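Local atomic coordinates of N-acetylglucosamine-6-phosphate deacetylase (Mycobacterium smegmatis, PDB entry 6FV4), a protein that probably removes the acetyl group from N-acetylglucosamine-6-phosphate, using bound divalent metal, as a member of the NagA family of metal-dependent amidohydrolases. Residues Arg97-Thr102 with Val382-Arg387; Gly139-Ser143 with Leu154-Asp159. The protein carries 1 engineered substitution. All coordinates share one frame; numbering follows the deposited sequence.

Contact 1. Residues Arg97-Thr102 with Val382-Arg387; sequences RAHGST and VTAVMR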
loop_
_atom_site.group_PDB
_atom_site.type_symbol
_atom_site.label_atom_id
_atom_site.label_comp_id
_atom_site.label_asym_id
_atom_site.label_seq_id
_atom_site.Cartn_x
_atom_site.Cartn_y
_atom_site.Cartn_z
ATOM N N ARG B 97 16.747 20.931 18.111
ATOM C CA ARG B 97 17.152 22.063 17.271
ATOM C C ARG B 97 18.551 21.858 16.694
ATOM O O ARG B 97 18.804 22.177 15.525
ATOM C CB ARG B 97 17.103 23.370 18.080
ATOM C CG ARG B 97 16.569 24.584 17.319
ATOM C CD ARG B 97 16.140 25.717 18.273
ATOM N NE ARG B 97 14.690 25.855 18.384
ATOM C CZ ARG B 97 14.079 26.775 19.135
ATOM N NH1 ARG B 97 14.789 27.644 19.835
ATOM N NH2 ARG B 97 12.753 26.825 19.196
ATOM N N ALA B 98 19.475 21.330 17.506
ATOM C CA ALA B 98 20.842 21.105 17.062
ATOM C C ALA B 98 20.926 20.022 15.993
ATOM O O ALA B 98 21.922 19.955 15.272
ATOM C CB ALA B 98 21.725 20.725 18.253
ATOM N N HIS B 99 19.909 19.174 15.884
ATOM C CA HIS B 99 19.846 18.169 14.840
ATOM C C HIS B 99 18.915 18.554 13.705
ATOM O O HIS B 99 18.577 17.694 12.883
ATOM C CB HIS B 99 19.431 16.833 15.440
ATOM C CG HIS B 99 20.448 16.288 16.381
ATOM N ND1 HIS B 99 21.455 15.445 15.972
ATOM C CD2 HIS B 99 20.644 16.503 17.702
ATOM C CE1 HIS B 99 22.216 15.141 17.009
ATOM N NE2 HIS B 99 21.745 15.770 18.070
ATOM N N GLY B 100 18.481 19.819 13.653
ATOM C CA GLY B 100 17.812 20.376 12.488
ATOM C C GLY B 100 16.318 20.576 12.604
ATOM O O GLY B 100 15.704 21.068 11.645
ATOM N N SER B 101 15.700 20.211 13.730
ATOM C CA SER B 101 14.262 20.410 13.889
ATOM C C SER B 101 14.051 21.857 14.294
ATOM O O SER B 101 14.199 22.208 15.464
ATOM C CB SER B 101 13.679 19.464 14.931
ATOM O OG SER B 101 13.801 18.123 14.530
ATOM N N THR B 102 13.704 22.706 13.321
ATOM C CA THR B 102 13.466 24.117 13.593
ATOM C C THR B 102 12.023 24.427 13.964
ATOM O O THR B 102 11.731 25.562 14.365
ATOM C CB THR B 102 13.878 24.962 12.385
ATOM O OG1 THR B 102 13.289 24.417 11.200
ATOM C CG2 THR B 102 15.401 24.956 12.230
ATOM N N VAL B 382 24.079 16.514 9.744
ATOM C CA VAL B 382 23.899 17.940 10.000
ATOM C C VAL B 382 25.226 18.567 10.388
ATOM O O VAL B 382 25.884 18.131 11.341
ATOM C CB VAL B 382 22.870 18.169 11.114
ATOM C CG1 VAL B 382 22.848 19.657 11.503
ATOM C CG2 VAL B 382 21.497 17.692 10.690
ATOM N N THR B 383 25.612 19.617 9.665
ATOM C CA THR B 383 26.805 20.383 9.991
ATOM C C THR B 383 26.489 21.808 10.423
ATOM O O THR B 383 27.337 22.450 11.049
ATOM C CB THR B 383 27.759 20.420 8.787
ATOM O OG1 THR B 383 27.067 20.961 7.657
ATOM C CG2 THR B 383 28.233 19.002 8.432
ATOM N N ALA B 384 25.293 22.306 10.120
ATOM C CA ALA B 384 24.886 23.636 10.552
ATOM C C ALA B 384 23.368 23.714 10.534
ATOM O O ALA B 384 22.713 22.992 9.781
ATOM C CB ALA B 384 25.496 24.717 9.658
ATOM N N VAL B 385 22.814 24.602 11.373
ATOM C CA VAL B 385 21.373 24.773 11.532
ATOM C C VAL B 385 21.081 26.258 11.663
ATOM O O VAL B 385 21.632 26.929 12.545
ATOM C CB VAL B 385 20.812 24.040 12.767
ATOM C CG1 VAL B 385 19.304 24.290 12.884
ATOM C CG2 VAL B 385 21.102 22.551 12.707
ATOM N N MET B 386 20.194 26.768 10.821
ATOM C CA MET B 386 19.746 28.146 10.944
ATOM C C MET B 386 18.266 28.162 11.285
ATOM O O MET B 386 17.490 27.369 10.751
ATOM C CB MET B 386 20.001 28.936 9.660
ATOM C CG MET B 386 19.350 30.317 9.671
ATOM S SD MET B 386 19.790 31.212 8.182
ATOM C CE MET B 386 21.420 31.788 8.645
ATOM N N ARG B 387 17.882 29.063 12.189
ATOM C CA ARG B 387 16.489 29.232 12.578
ATOM C C ARG B 387 16.208 30.716 12.759
ATOM O O ARG B 387 16.918 31.390 13.504
ATOM C CB ARG B 387 16.179 28.471 13.876
ATOM C CG ARG B 387 14.712 28.492 14.255
ATOM C CD ARG B 387 14.443 27.712 15.538
ATOM N NE ARG B 387 13.034 27.814 15.891
ATOM C CZ ARG B 387 12.497 28.766 16.657
ATOM N NH1 ARG B 387 13.247 29.721 17.196
ATOM N NH2 ARG B 387 11.192 28.759 16.883
HETATM O O HOH W 1 9.744 27.385 15.234
#

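Contact 2. Residues Gly139-Ser143 with Leu154-Asp159; sequences GPWLS and LMRDPD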
loop_
_atom_site.group_PDB
_atom_site.type_symbol
_atom_site.label_atom_id
_atom_site.label_comp_id
_atom_site.label_asym_id
_atom_site.label_seq_id
_atom_site.Cartn_x
_atom_site.Cartn_y
_atom_site.Cartn_z
ATOM N N GLY B 139 -3.516 11.343 23.717
ATOM C CA GLY B 139 -4.202 10.897 24.903
ATOM C C GLY B 139 -4.940 12.068 25.526
ATOM O O GLY B 139 -4.612 13.233 25.281
ATOM N N PRO B 140 -5.935 11.786 26.368
ATOM C CA PRO B 140 -6.301 10.488 26.943
ATOM C C PRO B 140 -7.419 9.736 26.223
ATOM O O PRO B 140 -7.840 8.679 26.692
ATOM C CB PRO B 140 -6.781 10.884 28.342
ATOM C CG PRO B 140 -7.491 12.176 28.079
ATOM C CD PRO B 140 -6.727 12.879 26.969
ATOM N N TRP B 141 -7.908 10.266 25.110
ATOM C CA TRP B 141 -9.072 9.679 24.447
ATOM C C TRP B 141 -8.674 8.590 23.455
ATOM O O TRP B 141 -9.074 8.551 22.280
ATOM C CB TRP B 141 -9.874 10.802 23.815
ATOM C CG TRP B 141 -10.140 11.831 24.886
ATOM C CD1 TRP B 141 -10.798 11.621 26.060
ATOM C CD2 TRP B 141 -9.715 13.199 24.904
ATOM N NE1 TRP B 141 -10.835 12.776 26.800
ATOM C CE2 TRP B 141 -10.178 13.763 26.117
ATOM C CE3 TRP B 141 -8.999 14.008 24.015
ATOM C CZ2 TRP B 141 -9.941 15.087 26.462
ATOM C CZ3 TRP B 141 -8.766 15.317 24.349
ATOM C CH2 TRP B 141 -9.241 15.856 25.572
ATOM N N LEU B 142 -7.870 7.672 23.981
ATOM C CA LEU B 142 -7.290 6.542 23.268
ATOM C C LEU B 142 -7.942 5.237 23.715
ATOM O O LEU B 142 -8.690 5.183 24.697
ATOM C CB LEU B 142 -5.779 6.485 23.502
ATOM C CG LEU B 142 -5.017 7.799 23.348
ATOM C CD1 LEU B 142 -3.530 7.572 23.532
ATOM C CD2 LEU B 142 -5.309 8.450 21.994
ATOM N N SER B 143 -7.656 4.169 22.966
ATOM C CA SER B 143 -8.216 2.864 23.295
ATOM C C SER B 143 -7.411 1.725 22.687
ATOM O O SER B 143 -7.913 1.006 21.821
ATOM C CB SER B 143 -9.666 2.768 22.819
ATOM O OG SER B 143 -10.345 1.729 23.504
ATOM N N LEU B 154 -5.599 5.366 32.351
ATOM C CA LEU B 154 -6.247 6.675 32.356
ATOM C C LEU B 154 -6.987 6.983 31.057
ATOM O O LEU B 154 -7.586 8.061 30.942
ATOM C CB LEU B 154 -5.224 7.782 32.637
ATOM C CG LEU B 154 -4.527 7.828 34.003
ATOM C CD1 LEU B 154 -3.162 8.511 33.882
ATOM C CD2 LEU B 154 -5.392 8.531 35.055
ATOM N N MET B 155 -6.939 6.087 30.070
ATOM C CA MET B 155 -7.711 6.284 28.849
ATOM C C MET B 155 -9.195 6.414 29.188
ATOM O O MET B 155 -9.710 5.719 30.069
ATOM C CB MET B 155 -7.478 5.110 27.879
ATOM C CG MET B 155 -6.041 4.973 27.413
ATOM S SD MET B 155 -5.773 3.652 26.192
ATOM C CE MET B 155 -6.687 2.319 26.969
ATOM N N ARG B 156 -9.888 7.322 28.502
ATOM C CA ARG B 156 -11.288 7.547 28.823
ATOM C C ARG B 156 -12.015 8.088 27.604
ATOM O O ARG B 156 -11.396 8.578 26.653
ATOM C CB ARG B 156 -11.448 8.507 30.020
ATOM C CG ARG B 156 -10.721 9.844 29.863
ATOM C CD ARG B 156 -10.729 10.638 31.184
ATOM N NE ARG B 156 -9.989 11.899 31.101
ATOM C CZ ARG B 156 -8.682 12.039 31.327
ATOM N NH1 ARG B 156 -7.930 10.995 31.659
ATOM N NH2 ARG B 156 -8.125 13.237 31.237
ATOM N N ASP B 157 -13.344 7.988 27.648
ATOM C CA ASP B 157 -14.180 8.490 26.567
ATOM C C ASP B 157 -13.973 9.996 26.405
ATOM O O ASP B 157 -13.706 10.698 27.385
ATOM C CB ASP B 157 -15.658 8.214 26.856
ATOM C CG ASP B 157 -16.072 6.755 26.611
ATOM O OD1 ASP B 157 -15.248 5.913 26.176
ATOM O OD2 ASP B 157 -17.265 6.457 26.859
ATOM N N PRO B 158 -14.101 10.530 25.169
ATOM C CA PRO B 158 -13.939 11.980 24.966
ATOM C C PRO B 158 -15.165 12.790 25.367
ATOM O O PRO B 158 -16.132 12.896 24.605
ATOM C CB PRO B 158 -13.659 12.094 23.459
ATOM C CG PRO B 158 -14.349 10.919 22.877
ATOM C CD PRO B 158 -14.189 9.806 23.887
ATOM N N ASP B 159 -15.115 13.375 26.560
ATOM C CA ASP B 159 -16.201 14.213 27.080
ATOM C C ASP B 159 -16.073 15.630 26.530
ATOM O O ASP B 159 -15.007 16.240 26.668
ATOM C CB ASP B 159 -16.148 14.229 28.605
ATOM C CG ASP B 159 -16.924 15.381 29.211
ATOM O OD1 ASP B 159 -18.096 15.586 28.829
ATOM O OD2 ASP B 159 -16.365 16.081 30.082
HETATM O O HOH W 2 -12.958 13.365 28.862
#

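Contact 1. Residues Arg97-Thr102 with Val382-Arg387
R387 and R97 stack face to face despite their like charge. Their guanidinium centres are 3.5 Å apart and the planes within 9°, with R97 NH2 over the middle of the R387 group, 3.2 Å from R387 CZ. R387 reaches this place with CG anti to the backbone N (chi1 -174°) and a chain extended as far as NE, whereas R97 bends at chi3. At its edge R387 gives NE to T102 O, a fairly straight bond of 3.0 Å whose acceptor lies in the guanidinium plane; a water links the same carbonyl to R387 NH2. G130 O receives weak bonds from both arginines, which probably eases their repulsion. Helix 86-98 ends in a Schellman motif: G100, with positive phi, is its C-prime residue, with G100 N bonded to R97 O and S101 N reaching back into the last turn. The chain then passes through strand 101-102 toward strand 104-109, which runs parallel to strand 63-76 in the amidohydrolase barrel. Strand 382-387 pairs antiparallel with strands 373-376 and 390-391. V385 points toward the helix end, its CG1 3.4 Å from R97 O and 4.0 Å from T102 CG2. That threonine methyl sits 3.5 Å from M386 O.

Contact 2. Residues Gly139-Ser143 with Leu154-Asp159
P140 and R156 bring a proline ring and a guanidinium together where the loop after strand 134-138 doubles back. The R156 side chain leaves its CB with chi1 at 54°, placing CG between backbone N and carbonyl carbon and 4.2 Å from W141 CD1. From there the chain runs extended; NE passes 3.9 Å from P140 CG, which stands over the centre of the guanidinium face, 3.5 Å from R156 CZ. At the tip NH2 touches P140 CG at 3.4 Å and forms a salt bridge with E162, while NH1 packs on P140 CB and bonds A111 O, with a weaker bond to L154 O. R156 N donates to P140 O at 3.1 Å, and L142 N reaches that oxygen from the opposite face of the carbonyl plane. R156 O meets the edge of the W141 ring, 3.2 Å from CD1, while P158 CA makes a CH-pi contact over a face of the five-membered ring, 3.8 Å from its centroid. M155 packs its sulfur against L142 CB. This is a folded beta-to-alpha loop of a metallo-dependent hydrolase barrel, with a cis peptide bond before P140 and an inverse gamma turn centred on W141, just beyond the metal ligand E138.

Both contacts are partly buried and bury nearly equal area, yet they lie on opposite sides of the chain's centre, nearest atoms about 21 Å apart. The centre of contact 1 is about 14 Å from that of the chain and the centre of contact 2 about 22 Å, so contact 2 lies farther out. They hold different elements. Contact 1 joins helix 86-98 to the late strand 382-387, away from the annotated sites; contact 2 folds one loop near the metals, the L142 side chain about 6 Å from a bound cadmium ion. An arginine takes part in each, its face against a second arginine in contact 1 and a proline ring in contact 2, where a salt bridge to E162 probably offsets its charge.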